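Local coordinates for protein shikimate 5-dehydrogenase (Mycobacterium fortuitum subsp. fortuitum DSM 46621, PDB 4XIJ) that probably catalyses the NADP-dependent reduction of 3-dehydroshikimate to shikimate, the fourth step of the pathway from erythrose 4-phosphate to chorismate, at residues 82-87 / 108-113; 99-104 / 257-262. All coordinates share one frame; numbering follows the deposited sequence.

Contact 1: residues 82-87 / 108-113; sequences EFADQR and WRADNT
Phe83 turns the edge of its ring to Trp108: CD1 of the indole lies close to the phenyl plane, with Phe83 CE2 3.7 Å from Trp108 CD1. The phenyl and the five-membered ring are inclined at 58° with centroids 5.4 Å apart, so the two rings meet obliquely. Phe83 gets there because its CG stands anti to the backbone N (chi1 160°), and helix 56-61 packs on both aromatic side chains through Val60. The third flat group, the carboxylate of Asp85, takes the backbone N-H of Trp108 on the syn side of OD1; the Trp108 N to Asp85 OD1 distance is 2.9 Å and the bond is nearly straight at 175°, although the donor lies somewhat out of the carboxylate plane. From above that plane, the amide of Gln86 reaches the other oxygen, with Gln86 NE2 2.9 Å from Asp85 OD2. Asp85 and Gln86 are each modelled in two conformers; both bonds, one to each carboxylate oxygen, belong to the pair described.

Beyond the loop the chain enters strand 86-87, the edge strand of the mixed sheet in the N-terminal, substrate-binding domain, and runs parallel to strand 108-111. Gln86 pairs with Arg109 and Arg87 with Ala110. Two backbone bonds fix this register: Gln86 N to Trp108 O, 3.2 Å, and Ala110 N to Gln86 O, 2.8 Å. On one face of the ladder CB of Gln86 and CG of Arg109 lie alongside each other, while the Arg109 guanidinium runs on to Gln259 of helix 246-261. The other face carries Arg87 and Ala110. Just past helix 77-83, Ala84 directs its methyl at strand 108-111, where CB meets Ala110 CB at 3.5 Å and Trp108 O at 3.5 Å; Leu100 of the next strand also touches this methyl.

Contact 2: residues 99-104 / 257-262; sequences TLVRMP and VEQFTG
Gln259 is the first residue of 257-262 to meet the strand. Its side chain, extended beyond CG, crosses that of Val101 at about a right angle and brings OE1 to 3.3 Å from Val101 CG2. The amide's polar partners lie on the neighbouring strand: OE1 accepts from Arg109 NH2 and NE2 donates to Asp111 OD2, so both amide ends are engaged while the methyl lies against OE1. The axes of strand 99-102 and helix segment 257-261 come within 8.6 Å and differ in direction by 20°, evidence that the end of the long helix 246-261 lies nearly parallel to a strand of the mixed sheet and packs on its face. Phe260 follows; with CG anti to the carbonyl carbon (chi1 -66°), its ring reaches across to the strand and presents an edge to it, with CE1 3.8 Å from Thr99 CG2 and 3.9 Å from Val101 CG2. Helix 28-38 meets the same ring through His32 and Tyr36. Next along, Thr261 N and OG1 both bind Val257 O, one turn back, from opposite faces of that carbonyl.

Overall arrangement
Contacts 1 and 2 have centres about 11 Å apart and share the mixed sheet, in which strands 99-102 and 108-111 are antiparallel neighbours, consecutive in the chain. Their segments alternate in sequence: 82-87, 99-104, 108-113, then 257-262 from far downstream. Contact 1 adds the edge strand, whereas contact 2 lays the end of helix 246-261 on the sheet. A backbone bond joins them, from Val101 N to Arg109 O at 2.8 Å, and the helix also reaches strand 108-111 through a side chain. Because helix 246-261 follows the parallel six-stranded sheet, which is consistent with the NADP-binding domain, its return to the first sheet means that the substrate-binding domain is built from both early and late parts of the chain.

Contact 1: residues 82-87 / 108-113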
ATOM      1  N   GLU A  82       4.801  -4.872 -15.868  1.00 15.66           N
ATOM      2  CA  GLU A  82       5.240  -5.134 -17.242  1.00 18.57           C
ATOM      3  C   GLU A  82       5.215  -6.600 -17.601  1.00 16.59           C
ATOM      4  O   GLU A  82       4.987  -6.957 -18.749  1.00 18.77           O
ATOM      5  CB  GLU A  82       6.652  -4.600 -17.470  1.00 22.46           C
ATOM      6  CG  GLU A  82       6.723  -3.121 -17.418  1.00 26.47           C
ATOM      7  CD  GLU A  82       7.504  -2.549 -18.585  1.00 32.17           C
ATOM      8  OE1 GLU A  82       6.895  -1.940 -19.506  1.00 35.07           O
ATOM      9  OE2 GLU A  82       8.742  -2.720 -18.583  1.00 33.41           O
ATOM     10  N   PHE A  83       5.462  -7.462 -16.623  1.00 13.63           N
ATOM     11  CA  PHE A  83       5.571  -8.899 -16.887  1.00 13.26           C
ATOM     12  C   PHE A  83       4.191  -9.505 -17.170  1.00 12.15           C
ATOM     13  O   PHE A  83       4.038 -10.388 -18.044  1.00 12.11           O
ATOM     14  CB  PHE A  83       6.222  -9.627 -15.693  1.00 11.89           C
ATOM     15  CG  PHE A  83       5.939 -11.085 -15.693  1.00 12.99           C
ATOM     16  CD1 PHE A  83       6.686 -11.967 -16.495  1.00 13.35           C
ATOM     17  CD2 PHE A  83       4.912 -11.587 -14.928  1.00 13.72           C
ATOM     18  CE1 PHE A  83       6.325 -13.318 -16.570  1.00 14.01           C
ATOM     19  CE2 PHE A  83       4.576 -12.919 -14.975  1.00 14.32           C
ATOM     20  CZ  PHE A  83       5.297 -13.803 -15.782  1.00 14.86           C
ATOM     21  N   ALA A  84       3.173  -9.018 -16.438  1.00 11.64           N
ATOM     22  CA  ALA A  84       1.880  -9.712 -16.370  1.00 12.22           C
ATOM     23  C   ALA A  84       1.133  -9.660 -17.707  1.00 12.50           C
ATOM     24  O   ALA A  84       1.144  -8.640 -18.407  1.00 14.33           O
ATOM     25  CB  ALA A  84       1.012  -9.107 -15.290  1.00 12.88           C
ATOM     26  N   ASP A  85       0.457 -10.748 -18.065  1.00 12.19           N
ATOM     27  CA  ASP A  85      -0.210 -10.625 -19.352  0.57 12.46           C
ATOM     28  C   ASP A  85      -1.621 -10.014 -19.163  1.00 13.06           C
ATOM     29  O   ASP A  85      -2.210  -9.617 -20.147  1.00 16.87           O
ATOM     30  CB  ASP A  85      -0.214 -11.967 -20.095  0.57 11.30           C
ATOM     31  CG  ASP A  85      -0.673 -13.107 -19.219  0.57 12.02           C
ATOM     32  OD1 ASP A  85       0.099 -13.478 -18.302  0.57 10.95           O
ATOM     33  OD2 ASP A  85      -1.788 -13.615 -19.477  0.57 11.99           O
ATOM     34  N   GLN A  86      -2.061  -9.797 -17.927  1.00 13.08           N
ATOM     35  CA  GLN A  86      -3.312  -9.135 -17.632  0.50 12.61           C
ATOM     36  C   GLN A  86      -3.051  -8.180 -16.471  1.00 12.92           C
ATOM     37  O   GLN A  86      -2.209  -8.481 -15.617  1.00 12.31           O
ATOM     38  CB  GLN A  86      -4.382 -10.177 -17.295  0.50 12.17           C
ATOM     39  CG  GLN A  86      -4.561 -11.203 -18.456  0.50 10.43           C
ATOM     40  CD  GLN A  86      -5.142 -12.580 -18.035  0.50 11.31           C
ATOM     41  OE1 GLN A  86      -6.159 -12.649 -17.379  0.50 12.10           O
ATOM     42  NE2 GLN A  86      -4.475 -13.664 -18.436  0.50 11.66           N
ATOM     43  N   ARG A  87      -3.727  -7.035 -16.430  1.00 14.02           N
ATOM     44  CA  ARG A  87      -3.553  -6.175 -15.281  1.00 14.54           C
ATOM     45  C   ARG A  87      -4.825  -5.474 -14.968  1.00 14.07           C
ATOM     46  O   ARG A  87      -5.615  -5.167 -15.852  1.00 16.68           O
ATOM     47  CB  ARG A  87      -2.478  -5.134 -15.459  1.00 18.90           C
ATOM     48  CG  ARG A  87      -2.495  -4.411 -16.730  1.00 25.10           C
ATOM     49  CD  ARG A  87      -1.315  -4.937 -17.616  1.00 30.98           C
ATOM     50  NE  ARG A  87      -1.026  -4.002 -18.709  1.00 34.92           N
ATOM     51  CZ  ARG A  87      -1.854  -3.757 -19.735  1.00 37.40           C
ATOM     52  NH1 ARG A  87      -3.025  -4.386 -19.828  1.00 37.83           N
ATOM     53  NH2 ARG A  87      -1.517  -2.871 -20.673  1.00 38.48           N
ATOM     54  N   TRP A 108      -0.860 -14.604 -15.861  1.00  9.73           N
ATOM     55  CA  TRP A 108      -0.622 -13.936 -14.585  1.00 10.39           C
ATOM     56  C   TRP A 108      -1.286 -12.582 -14.655  1.00  9.32           C
ATOM     57  O   TRP A 108      -1.103 -11.830 -15.627  1.00  9.34           O
ATOM     58  CB  TRP A 108       0.876 -13.752 -14.316  1.00  8.93           C
ATOM     59  CG  TRP A 108       1.607 -14.975 -13.904  1.00  8.87           C
ATOM     60  CD1 TRP A 108       2.340 -15.827 -14.711  1.00 10.30           C
ATOM     61  CD2 TRP A 108       1.708 -15.499 -12.570  1.00  8.53           C
ATOM     62  NE1 TRP A 108       2.907 -16.825 -13.945  1.00 10.67           N
ATOM     63  CE2 TRP A 108       2.529 -16.655 -12.635  1.00  9.82           C
ATOM     64  CE3 TRP A 108       1.208 -15.092 -11.314  1.00  8.88           C
ATOM     65  CZ2 TRP A 108       2.860 -17.399 -11.506  1.00 10.99           C
ATOM     66  CZ3 TRP A 108       1.533 -15.847 -10.184  1.00 10.43           C
ATOM     67  CH2 TRP A 108       2.345 -16.994 -10.295  1.00 12.35           C
ATOM     68  N   ARG A 109      -2.065 -12.268 -13.630  1.00  8.42           N
ATOM     69  CA  ARG A 109      -2.744 -10.983 -13.541  1.00  8.47           C
ATOM     70  C   ARG A 109      -2.071 -10.094 -12.482  1.00  7.69           C
ATOM     71  O   ARG A 109      -1.942 -10.494 -11.307  1.00  9.06           O
ATOM     72  CB  ARG A 109      -4.232 -11.193 -13.210  1.00  9.32           C
ATOM     73  CG  ARG A 109      -5.061  -9.874 -13.162  1.00 10.81           C
ATOM     74  CD  ARG A 109      -6.550 -10.191 -12.784  1.00 12.64           C
ATOM     75  NE  ARG A 109      -6.623 -10.543 -11.362  1.00 15.93           N
ATOM     76  CZ  ARG A 109      -7.261 -11.608 -10.862  1.00 20.57           C
ATOM     77  NH1 ARG A 109      -7.941 -12.443 -11.650  1.00 24.09           N
ATOM     78  NH2 ARG A 109      -7.225 -11.842  -9.550  1.00 22.13           N
ATOM     79  N   ALA A 110      -1.677  -8.886 -12.883  1.00  8.04           N
ATOM     80  CA  ALA A 110      -1.098  -7.918 -11.978  1.00  7.54           C
ATOM     81  C   ALA A 110      -2.143  -7.062 -11.289  1.00  7.44           C
ATOM     82  O   ALA A 110      -3.083  -6.604 -11.931  1.00  9.03           O
ATOM     83  CB  ALA A 110      -0.163  -6.985 -12.713  1.00  9.30           C
ATOM     84  N   ASP A 111      -1.971  -6.833  -9.990  1.00  7.57           N
ATOM     85  CA  ASP A 111      -2.855  -5.911  -9.291  1.00  7.39           C
ATOM     86  C   ASP A 111      -2.018  -5.077  -8.342  1.00  7.32           C
ATOM     87  O   ASP A 111      -0.830  -5.390  -8.081  1.00  7.35           O
ATOM     88  CB  ASP A 111      -3.972  -6.663  -8.535  1.00  8.07           C
ATOM     89  CG  ASP A 111      -5.109  -5.764  -8.029  1.00  8.98           C
ATOM     90  OD1 ASP A 111      -5.267  -4.593  -8.470  1.00  8.95           O
ATOM     91  OD2 ASP A 111      -5.898  -6.272  -7.195  1.00 10.32           O
ATOM     92  N   ASN A 112      -2.619  -4.011  -7.840  1.00  9.03           N
ATOM     93  CA  ASN A 112      -1.950  -3.207  -6.830  1.00  8.77           C
ATOM     94  C   ASN A 112      -2.806  -3.121  -5.573  1.00  8.74           C
ATOM     95  O   ASN A 112      -3.778  -2.381  -5.546  1.00 11.33           O
ATOM     96  CB  ASN A 112      -1.624  -1.800  -7.382  1.00 10.54           C
ATOM     97  CG  ASN A 112      -0.715  -1.050  -6.444  1.00 11.92           C
ATOM     98  OD1 ASN A 112      -1.069  -0.889  -5.256  1.00 14.14           O
ATOM     99  ND2 ASN A 112       0.480  -0.618  -6.926  1.00 11.66           N
ATOM    100  N   THR A 113      -2.470  -3.909  -4.544  1.00  7.30           N
ATOM    101  CA  THR A 113      -3.266  -3.848  -3.340  1.00  7.09           C
ATOM    102  C   THR A 113      -2.708  -2.855  -2.319  1.00  8.31           C
ATOM    103  O   THR A 113      -3.293  -2.688  -1.258  1.00  9.12           O
ATOM    104  CB  THR A 113      -3.415  -5.224  -2.672  1.00  8.27           C
ATOM    105  OG1 THR A 113      -2.151  -5.613  -2.085  1.00  9.30           O
ATOM    106  CG2 THR A 113      -3.933  -6.259  -3.683  1.00  8.05           C
TER

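Contact 2: residues 99-104 / 257-262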
ATOM      1  N   THR A  99       1.259  -7.330  -6.695  1.00  7.70           N
ATOM      2  CA  THR A  99       0.553  -8.607  -6.630  1.00  7.98           C
ATOM      3  C   THR A  99       0.496  -9.224  -8.000  1.00  7.34           C
ATOM      4  O   THR A  99       0.183  -8.534  -8.982  1.00  8.96           O
ATOM      5  CB  THR A  99      -0.900  -8.451  -6.128  1.00  7.85           C
ATOM      6  OG1 THR A  99      -0.921  -7.735  -4.880  1.00  8.13           O
ATOM      7  CG2 THR A  99      -1.586  -9.841  -5.895  1.00 10.31           C
ATOM      8  N   LEU A 100       0.811 -10.520  -8.061  1.00  7.58           N
ATOM      9  CA  LEU A 100       0.654 -11.296  -9.309  1.00  7.34           C
ATOM     10  C   LEU A 100      -0.172 -12.509  -8.981  1.00  8.13           C
ATOM     11  O   LEU A 100       0.168 -13.242  -8.053  1.00  9.29           O
ATOM     12  CB  LEU A 100       2.011 -11.696  -9.889  1.00  8.54           C
ATOM     13  CG  LEU A 100       2.842 -10.545 -10.470  1.00  8.66           C
ATOM     14  CD1 LEU A 100       4.296 -10.997 -10.686  1.00 10.45           C
ATOM     15  CD2 LEU A 100       2.183 -10.048 -11.756  1.00  9.68           C
ATOM     16  N   VAL A 101      -1.286 -12.670  -9.692  1.00  8.86           N
ATOM     17  CA  VAL A 101      -2.185 -13.786  -9.393  1.00 10.97           C
ATOM     18  C   VAL A 101      -2.272 -14.721 -10.588  1.00 10.61           C
ATOM     19  O   VAL A 101      -2.511 -14.269 -11.706  1.00 11.24           O
ATOM     20  CB  VAL A 101      -3.617 -13.321  -9.037  1.00 12.67           C
ATOM     21  CG1 VAL A 101      -4.511 -14.569  -8.624  1.00 13.05           C
ATOM     22  CG2 VAL A 101      -3.547 -12.315  -7.908  1.00 14.06           C
ATOM     23  N   ARG A 102      -2.136 -16.028 -10.371  1.00 11.57           N
ATOM     24  CA  ARG A 102      -2.313 -16.962 -11.467  1.00 13.30           C
ATOM     25  C   ARG A 102      -3.815 -17.054 -11.873  1.00 14.34           C
ATOM     26  O   ARG A 102      -4.729 -17.195 -11.029  1.00 16.69           O
ATOM     27  CB  ARG A 102      -1.780 -18.329 -11.067  1.00 15.55           C
ATOM     28  CG  ARG A 102      -1.417 -19.252 -12.272  1.00 16.61           C
ATOM     29  CD  ARG A 102      -0.287 -18.622 -13.039  1.00 18.39           C
ATOM     30  NE  ARG A 102       0.429 -19.508 -13.949  1.00 18.29           N
ATOM     31  CZ  ARG A 102       1.323 -20.425 -13.554  1.00 18.73           C
ATOM     32  NH1 ARG A 102       1.941 -21.169 -14.468  1.00 18.11           N
ATOM     33  NH2 ARG A 102       1.590 -20.627 -12.250  1.00 19.69           N
ATOM     34  N   MET A 103      -4.047 -16.914 -13.171  1.00 13.24           N
ATOM     35  CA  MET A 103      -5.387 -16.990 -13.749  0.55 14.08           C
ATOM     36  C   MET A 103      -5.768 -18.411 -14.013  1.00 14.97           C
ATOM     37  O   MET A 103      -4.867 -19.268 -14.167  1.00 13.98           O
ATOM     38  CB  MET A 103      -5.443 -16.169 -15.031  0.55 14.30           C
ATOM     39  CG  MET A 103      -5.352 -14.664 -14.820  0.55 16.38           C
ATOM     40  SD  MET A 103      -6.637 -14.068 -13.711  0.55 18.04           S
ATOM     41  CE  MET A 103      -5.747 -14.174 -12.175  0.55 18.12           C
ATOM     42  N   PRO A 104      -7.108 -18.707 -14.053  1.00 15.90           N
ATOM     43  CA  PRO A 104      -7.505 -20.116 -14.188  1.00 17.41           C
ATOM     44  C   PRO A 104      -6.905 -20.820 -15.417  1.00 17.42           C
ATOM     45  O   PRO A 104      -6.704 -22.021 -15.383  1.00 19.07           O
ATOM     46  CB  PRO A 104      -9.039 -20.076 -14.319  1.00 17.44           C
ATOM     47  CG  PRO A 104      -9.505 -18.667 -13.958  1.00 18.15           C
ATOM     48  CD  PRO A 104      -8.260 -17.774 -13.940  1.00 16.94           C
ATOM     49  N   VAL A 257      -4.784 -12.305  -0.083  1.00  8.81           N
ATOM     50  CA  VAL A 257      -5.261 -13.611   0.404  1.00  8.71           C
ATOM     51  C   VAL A 257      -6.556 -13.996  -0.323  1.00  9.08           C
ATOM     52  O   VAL A 257      -6.706 -15.182  -0.725  1.00  9.85           O
ATOM     53  CB  VAL A 257      -5.452 -13.602   1.923  1.00  9.01           C
ATOM     54  CG1 VAL A 257      -6.259 -14.844   2.418  1.00  8.96           C
ATOM     55  CG2 VAL A 257      -4.070 -13.512   2.608  1.00  9.60           C
ATOM     56  N   GLU A 258      -7.468 -13.025  -0.522  1.00  9.61           N
ATOM     57  CA  GLU A 258      -8.724 -13.351  -1.159  1.00 10.29           C
ATOM     58  C   GLU A 258      -8.482 -13.750  -2.617  1.00 10.29           C
ATOM     59  O   GLU A 258      -9.094 -14.713  -3.128  1.00 11.27           O
ATOM     60  CB  GLU A 258      -9.704 -12.188  -1.047  1.00 11.07           C
ATOM     61  CG  GLU A 258     -10.085 -11.978   0.390  1.00 13.21           C
ATOM     62  CD  GLU A 258     -11.263 -11.032   0.543  1.00 16.69           C
ATOM     63  OE1 GLU A 258     -11.681 -10.385  -0.449  1.00 18.82           O
ATOM     64  OE2 GLU A 258     -11.779 -10.915   1.683  1.00 17.78           O
ATOM     65  N   GLN A 259      -7.612 -13.025  -3.318  1.00 11.54           N
ATOM     66  CA  GLN A 259      -7.351 -13.382  -4.700  1.00 11.82           C
ATOM     67  C   GLN A 259      -6.630 -14.722  -4.849  1.00 11.91           C
ATOM     68  O   GLN A 259      -6.870 -15.459  -5.831  1.00 12.53           O
ATOM     69  CB  GLN A 259      -6.536 -12.277  -5.391  1.00 12.85           C
ATOM     70  CG  GLN A 259      -7.379 -11.000  -5.570  1.00 14.09           C
ATOM     71  CD  GLN A 259      -6.655  -9.941  -6.368  1.00 14.01           C
ATOM     72  OE1 GLN A 259      -6.108 -10.229  -7.424  1.00 17.02           O
ATOM     73  NE2 GLN A 259      -6.632  -8.705  -5.869  1.00 13.73           N
ATOM     74  N   PHE A 260      -5.714 -15.033  -3.918  1.00  9.91           N
ATOM     75  CA  PHE A 260      -4.953 -16.285  -4.058  1.00 10.53           C
ATOM     76  C   PHE A 260      -5.824 -17.497  -3.690  1.00 11.02           C
ATOM     77  O   PHE A 260      -5.681 -18.569  -4.294  1.00 12.97           O
ATOM     78  CB  PHE A 260      -3.713 -16.336  -3.158  1.00 10.04           C
ATOM     79  CG  PHE A 260      -2.589 -15.320  -3.474  1.00  9.74           C
ATOM     80  CD1 PHE A 260      -2.722 -14.313  -4.447  1.00  9.99           C
ATOM     81  CD2 PHE A 260      -1.386 -15.386  -2.744  1.00  9.70           C
ATOM     82  CE1 PHE A 260      -1.691 -13.398  -4.672  1.00  9.35           C
ATOM     83  CE2 PHE A 260      -0.333 -14.453  -2.963  1.00  8.89           C
ATOM     84  CZ  PHE A 260      -0.500 -13.463  -3.934  1.00  8.63           C
ATOM     85  N   THR A 261      -6.659 -17.355  -2.659  1.00 10.85           N
ATOM     86  CA  THR A 261      -7.385 -18.534  -2.122  1.00 10.53           C
ATOM     87  C   THR A 261      -8.804 -18.655  -2.590  1.00 12.65           C
ATOM     88  O   THR A 261      -9.389 -19.719  -2.457  1.00 14.07           O
ATOM     89  CB  THR A 261      -7.450 -18.533  -0.576  1.00 10.26           C
ATOM     90  OG1 THR A 261      -8.236 -17.412  -0.153  1.00 10.47           O
ATOM     91  CG2 THR A 261      -6.047 -18.452   0.005  1.00 11.24           C
ATOM     92  N   GLY A 262      -9.364 -17.560  -3.092  1.00 12.86           N
ATOM     93  CA  GLY A 262     -10.787 -17.518  -3.415  1.00 14.41           C
ATOM     94  C   GLY A 262     -11.725 -17.503  -2.216  1.00 14.14           C
ATOM     95  O   GLY A 262     -12.943 -17.672  -2.391  1.00 16.15           O
TER